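Local structure of hypothetical protein (Legionella pneumophila subsp. pneumophila, 4JX2) at residues N267-P281 with E379-W391. The protein is of unknown function, a putative secreted protein of the DUF5624 family that combines alpha helices with a mixed beta sheet. Numbering follows the deposited sequence.
Sequences NVSAGVSKGSNWLVP and EPTEMLSNTVGFW. With SO4 (sulfate ion), chain F; SO4 (sulfate ion), chain H.
Gly-271 N donates to Thr-381 O (3.1 Å, 157° at the hydrogen), tying two turn-rich loops together where Ala-270 and Thr-381 draw nearest by their CA atoms; Trp-278, just ahead of helix 279-286, and Phe-390, within helix 386-398, mark the second close approach. Glycine suits position 271, whose phi is positive. Beside it the small Ala-270 CB rests on Met-383 CG, while Ser-269 OG donates to Pro-380 O from above the carbonyl plane.

Glu-382, its chain folded back at chi2 (-50°), turns its carboxylate to the other loop: OE2 accepts from Ser-276 OG on the syn side (2.7 Å) and from Thr-381 OG1 on the anti side. Asn-386 ND2 donates to Ser-276 O (2.8 Å) and also to Glu-382 OE1, fixing its amide. These donors would probably favour the ionised carboxylate.

With CG wedged between backbone N and carbonyl carbon (chi1 58°), the Trp-278 indole lies against the 386-398 helix. NE1 donates in the ring plane to Ser-385 OG (2.9 Å), Met-383 CE touches CD1, and Gly-389 CA sits over one face, a CH-pi contact at 4.1 Å from the five-membered ring's centroid; glycine at 389 lets the backbone lie directly on the indole. Phe-390 in turn receives Trp-278 CA over its face (3.9 Å to the centroid) and Pro-281 CG obliquely at CD2 (3.7 Å), with Arg-351 adding a cation-pi contact. Asn-277 OD1 accepts from Leu-279 N, a capping bond in the turn that leads into helix 279-286. The arrangement is a buried junction joining the loop and helix start that follow strand 257-262 of the mixed sheet to the 379-385 connection and the first turns of helix 386-398.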
loop_
_atom_site.group_PDB
_atom_site.type_symbol
_atom_site.label_atom_id
_atom_site.label_comp_id
_atom_site.label_asym_id
_atom_site.label_seq_id
_atom_site.Cartn_x
_atom_site.Cartn_y
_atom_site.Cartn_z
ATOM N N ASN A 267 -8.849 9.616 4.207
ATOM C CA ASN A 267 -8.447 8.967 2.951
ATOM C C ASN A 267 -7.573 7.758 3.294
ATOM O O ASN A 267 -6.342 7.828 3.319
ATOM C CB ASN A 267 -7.746 9.958 2.018
ATOM C CG ASN A 267 -7.787 9.547 0.590
ATOM O OD1 ASN A 267 -8.021 8.392 0.243
ATOM N ND2 ASN A 267 -7.513 10.478 -0.280
ATOM N N VAL A 268 -8.252 6.653 3.601
ATOM C CA VAL A 268 -7.696 5.377 4.077
ATOM C C VAL A 268 -7.050 4.529 2.976
ATOM O O VAL A 268 -6.481 3.488 3.301
ATOM C CB VAL A 268 -8.750 4.542 4.852
ATOM C CG1 VAL A 268 -9.081 5.201 6.182
ATOM C CG2 VAL A 268 -10.013 4.297 4.028
ATOM N N SER A 269 -7.059 4.995 1.721
ATOM C CA SER A 269 -6.494 4.270 0.582
ATOM C C SER A 269 -5.372 5.007 -0.142
ATOM O O SER A 269 -4.833 4.469 -1.110
ATOM C CB SER A 269 -7.603 3.991 -0.427
ATOM O OG SER A 269 -8.190 5.207 -0.862
ATOM N N ALA A 270 -5.034 6.240 0.288
ATOM C CA ALA A 270 -4.088 7.088 -0.431
ATOM C C ALA A 270 -2.698 7.166 0.184
ATOM O O ALA A 270 -2.542 6.946 1.383
ATOM C CB ALA A 270 -4.660 8.477 -0.533
ATOM N N GLY A 271 -1.719 7.544 -0.650
ATOM C CA GLY A 271 -0.312 7.725 -0.287
ATOM C C GLY A 271 0.354 6.506 0.305
ATOM O O GLY A 271 1.159 6.641 1.233
ATOM N N VAL A 272 -0.011 5.305 -0.205
ATOM C CA VAL A 272 0.515 4.033 0.274
ATOM C C VAL A 272 1.601 3.505 -0.681
ATOM O O VAL A 272 2.176 2.440 -0.420
ATOM C CB VAL A 272 -0.578 2.970 0.579
ATOM C CG1 VAL A 272 -1.472 3.420 1.734
ATOM C CG2 VAL A 272 -1.401 2.608 -0.658
ATOM N N SER A 273 1.925 4.278 -1.750
ATOM C CA SER A 273 3.026 3.955 -2.679
ATOM C C SER A 273 3.785 5.236 -2.997
ATOM O O SER A 273 3.181 6.299 -3.010
ATOM C CB SER A 273 2.534 3.243 -3.927
ATOM O OG SER A 273 1.662 4.088 -4.651
ATOM N N LYS A 274 5.113 5.142 -3.180
ATOM C CA LYS A 274 6.031 6.269 -3.373
ATOM C C LYS A 274 5.592 7.255 -4.472
ATOM O O LYS A 274 5.688 8.456 -4.243
ATOM C CB LYS A 274 7.497 5.828 -3.571
ATOM C CG LYS A 274 7.747 4.918 -4.763
ATOM C CD LYS A 274 9.234 4.865 -5.151
ATOM C CE LYS A 274 9.703 3.481 -5.561
ATOM N NZ LYS A 274 9.123 3.019 -6.850
ATOM N N GLY A 275 5.064 6.772 -5.592
ATOM C CA GLY A 275 4.585 7.651 -6.667
ATOM C C GLY A 275 3.305 8.414 -6.360
ATOM O O GLY A 275 2.968 9.371 -7.060
ATOM N N SER A 276 2.600 8.017 -5.284
ATOM C CA SER A 276 1.358 8.642 -4.832
ATOM C C SER A 276 1.503 9.321 -3.451
ATOM O O SER A 276 0.477 9.611 -2.810
ATOM C CB SER A 276 0.247 7.602 -4.783
ATOM O OG SER A 276 0.082 7.017 -6.062
ATOM N N ASN A 277 2.770 9.584 -3.007
ATOM C CA ASN A 277 3.092 10.242 -1.748
ATOM C C ASN A 277 4.241 11.228 -1.949
ATOM O O ASN A 277 5.413 10.836 -2.048
ATOM C CB ASN A 277 3.417 9.237 -0.621
ATOM C CG ASN A 277 3.236 9.835 0.764
ATOM O OD1 ASN A 277 3.695 10.941 1.075
ATOM N ND2 ASN A 277 2.492 9.169 1.608
ATOM N N TRP A 278 3.901 12.528 -1.937
ATOM C CA TRP A 278 4.858 13.606 -2.150
ATOM C C TRP A 278 5.848 13.744 -1.013
ATOM O O TRP A 278 6.815 14.508 -1.147
ATOM C CB TRP A 278 4.132 14.931 -2.410
ATOM C CG TRP A 278 3.211 15.354 -1.308
ATOM C CD1 TRP A 278 1.867 15.166 -1.255
ATOM C CD2 TRP A 278 3.572 16.035 -0.091
ATOM N NE1 TRP A 278 1.365 15.648 -0.064
ATOM C CE2 TRP A 278 2.385 16.213 0.656
ATOM C CE3 TRP A 278 4.789 16.522 0.438
ATOM C CZ2 TRP A 278 2.377 16.825 1.919
ATOM C CZ3 TRP A 278 4.780 17.155 1.672
ATOM C CH2 TRP A 278 3.590 17.299 2.403
ATOM N N LEU A 279 5.648 12.993 0.101
ATOM C CA LEU A 279 6.614 13.030 1.217
ATOM C C LEU A 279 7.930 12.429 0.781
ATOM O O LEU A 279 8.972 12.815 1.295
ATOM C CB LEU A 279 6.114 12.308 2.476
ATOM C CG LEU A 279 5.011 12.958 3.281
ATOM C CD1 LEU A 279 4.547 12.033 4.348
ATOM C CD2 LEU A 279 5.454 14.269 3.893
ATOM N N VAL A 280 7.879 11.477 -0.170
ATOM C CA VAL A 280 9.051 10.777 -0.681
ATOM C C VAL A 280 9.972 11.793 -1.407
ATOM O O VAL A 280 11.086 11.998 -0.894
ATOM C CB VAL A 280 8.686 9.535 -1.530
ATOM C CG1 VAL A 280 9.945 8.850 -2.064
ATOM C CG2 VAL A 280 7.843 8.562 -0.714
ATOM N N PRO A 281 9.557 12.505 -2.494
ATOM C CA PRO A 281 10.465 13.515 -3.075
ATOM C C PRO A 281 10.797 14.658 -2.090
ATOM O O PRO A 281 11.918 15.155 -2.115
ATOM C CB PRO A 281 9.685 14.044 -4.280
ATOM C CG PRO A 281 8.246 13.754 -3.979
ATOM C CD PRO A 281 8.285 12.441 -3.246
ATOM N N GLU A 379 -8.915 9.090 -8.252
ATOM C CA GLU A 379 -8.149 7.905 -7.899
ATOM C C GLU A 379 -8.038 7.673 -6.415
ATOM O O GLU A 379 -7.582 8.578 -5.706
ATOM C CB GLU A 379 -6.750 7.950 -8.529
ATOM C CG GLU A 379 -6.771 7.809 -10.047
ATOM C CD GLU A 379 -7.538 6.617 -10.587
ATOM O OE1 GLU A 379 -7.240 5.477 -10.168
ATOM O OE2 GLU A 379 -8.478 6.833 -11.384
ATOM N N PRO A 380 -8.383 6.424 -5.960
ATOM C CA PRO A 380 -8.317 6.089 -4.521
ATOM C C PRO A 380 -6.895 6.085 -3.943
ATOM O O PRO A 380 -6.729 6.318 -2.747
ATOM C CB PRO A 380 -8.910 4.678 -4.471
ATOM C CG PRO A 380 -8.716 4.108 -5.838
ATOM C CD PRO A 380 -8.918 5.287 -6.740
ATOM N N THR A 381 -5.880 5.827 -4.787
ATOM C CA THR A 381 -4.454 5.805 -4.433
ATOM C C THR A 381 -3.903 7.202 -4.132
ATOM O O THR A 381 -2.873 7.320 -3.484
ATOM C CB THR A 381 -3.641 5.175 -5.587
ATOM O OG1 THR A 381 -3.786 5.958 -6.788
ATOM C CG2 THR A 381 -4.027 3.738 -5.842
ATOM N N GLU A 382 -4.571 8.244 -4.615
ATOM C CA GLU A 382 -4.136 9.644 -4.494
ATOM C C GLU A 382 -4.797 10.421 -3.373
ATOM O O GLU A 382 -5.936 10.149 -2.973
ATOM C CB GLU A 382 -4.442 10.394 -5.801
ATOM C CG GLU A 382 -3.883 9.763 -7.065
ATOM C CD GLU A 382 -2.418 9.398 -6.997
ATOM O OE1 GLU A 382 -1.579 10.302 -6.777
ATOM O OE2 GLU A 382 -2.114 8.193 -7.142
HETATM N N MSE A 383 -4.064 11.410 -2.882
HETATM C CA MSE A 383 -4.507 12.385 -1.873
HETATM C C MSE A 383 -4.677 13.670 -2.619
HETATM O O MSE A 383 -3.915 13.885 -3.575
HETATM C CB MSE A 383 -3.464 12.560 -0.736
HETATM C CG MSE A 383 -2.483 11.422 -0.587
HETATM SE SE MSE A 383 -1.315 11.658 0.927
HETATM C CE MSE A 383 0.245 12.310 0.017
ATOM N N LEU A 384 -5.594 14.561 -2.205
ATOM C CA LEU A 384 -5.725 15.857 -2.916
ATOM C C LEU A 384 -4.414 16.680 -2.854
ATOM O O LEU A 384 -4.127 17.388 -3.811
ATOM C CB LEU A 384 -6.914 16.710 -2.428
ATOM C CG LEU A 384 -8.297 16.311 -2.937
ATOM C CD1 LEU A 384 -9.346 17.288 -2.440
ATOM C CD2 LEU A 384 -8.346 16.195 -4.475
ATOM N N SER A 385 -3.590 16.505 -1.791
ATOM C CA SER A 385 -2.317 17.209 -1.649
ATOM C C SER A 385 -1.293 16.822 -2.751
ATOM O O SER A 385 -0.371 17.611 -2.998
ATOM C CB SER A 385 -1.725 17.009 -0.257
ATOM O OG SER A 385 -1.564 15.645 0.084
ATOM N N ASN A 386 -1.493 15.664 -3.462
ATOM C CA ASN A 386 -0.637 15.243 -4.591
ATOM C C ASN A 386 -0.827 16.167 -5.805
ATOM O O ASN A 386 -0.000 16.139 -6.719
ATOM C CB ASN A 386 -0.921 13.803 -5.009
ATOM C CG ASN A 386 -0.469 12.737 -4.050
ATOM O OD1 ASN A 386 0.349 12.964 -3.165
ATOM N ND2 ASN A 386 -0.943 11.522 -4.259
ATOM N N THR A 387 -1.921 16.980 -5.822
ATOM C CA THR A 387 -2.202 17.934 -6.903
ATOM C C THR A 387 -1.041 18.920 -7.068
ATOM O O THR A 387 -0.747 19.336 -8.196
ATOM C CB THR A 387 -3.502 18.720 -6.606
ATOM O OG1 THR A 387 -4.581 17.818 -6.434
ATOM C CG2 THR A 387 -3.839 19.742 -7.668
ATOM N N VAL A 388 -0.421 19.329 -5.932
ATOM C CA VAL A 388 0.626 20.346 -5.924
ATOM C C VAL A 388 1.905 19.901 -5.181
ATOM O O VAL A 388 2.961 20.499 -5.406
ATOM C CB VAL A 388 0.086 21.680 -5.334
ATOM C CG1 VAL A 388 -1.105 22.221 -6.134
ATOM C CG2 VAL A 388 -0.242 21.569 -3.839
ATOM N N GLY A 389 1.781 18.913 -4.283
ATOM C CA GLY A 389 2.856 18.410 -3.434
ATOM C C GLY A 389 4.147 18.087 -4.154
ATOM O O GLY A 389 5.214 18.558 -3.734
ATOM N N PHE A 390 4.053 17.286 -5.263
ATOM C CA PHE A 390 5.207 16.920 -6.097
ATOM C C PHE A 390 5.832 18.153 -6.740
ATOM O O PHE A 390 7.060 18.258 -6.758
ATOM C CB PHE A 390 4.840 15.874 -7.163
ATOM C CG PHE A 390 4.587 14.500 -6.587
ATOM C CD1 PHE A 390 3.324 14.141 -6.127
ATOM C CD2 PHE A 390 5.608 13.561 -6.510
ATOM C CE1 PHE A 390 3.095 12.884 -5.561
ATOM C CE2 PHE A 390 5.369 12.285 -5.972
ATOM C CZ PHE A 390 4.121 11.970 -5.477
ATOM N N TRP A 391 5.007 19.102 -7.226
ATOM C CA TRP A 391 5.497 20.353 -7.836
ATOM C C TRP A 391 6.170 21.283 -6.801
ATOM O O TRP A 391 7.286 21.751 -7.049
ATOM C CB TRP A 391 4.375 21.122 -8.572
ATOM C CG TRP A 391 4.938 22.200 -9.442
ATOM C CD1 TRP A 391 5.447 22.056 -10.705
ATOM C CD2 TRP A 391 5.212 23.555 -9.051
ATOM N NE1 TRP A 391 5.992 23.244 -11.134
ATOM C CE2 TRP A 391 5.843 24.189 -10.148
ATOM C CE3 TRP A 391 4.970 24.304 -7.885
ATOM C CZ2 TRP A 391 6.209 25.544 -10.123
ATOM C CZ3 TRP A 391 5.357 25.634 -7.853
ATOM C CH2 TRP A 391 5.950 26.247 -8.971
HETATM S S SO4 F . -8.161 14.036 0.624
HETATM O O1 SO4 F . -8.882 14.352 -0.600
HETATM O O2 SO4 F . -9.063 13.298 1.534
HETATM O O3 SO4 F . -6.998 13.216 0.292
HETATM O O4 SO4 F . -7.710 15.262 1.290
HETATM S S SO4 H . 5.334 3.819 -7.869
HETATM O O1 SO4 H . 4.935 3.102 -9.092
HETATM O O2 SO4 H . 5.887 2.836 -6.862
HETATM O O3 SO4 H . 6.307 4.917 -8.248
HETATM O O4 SO4 H . 4.093 4.370 -7.308
HETATM O O HOH W 1 -1.180 5.334 -2.765
HETATM O O HOH W 2 0.928 11.254 -7.661
#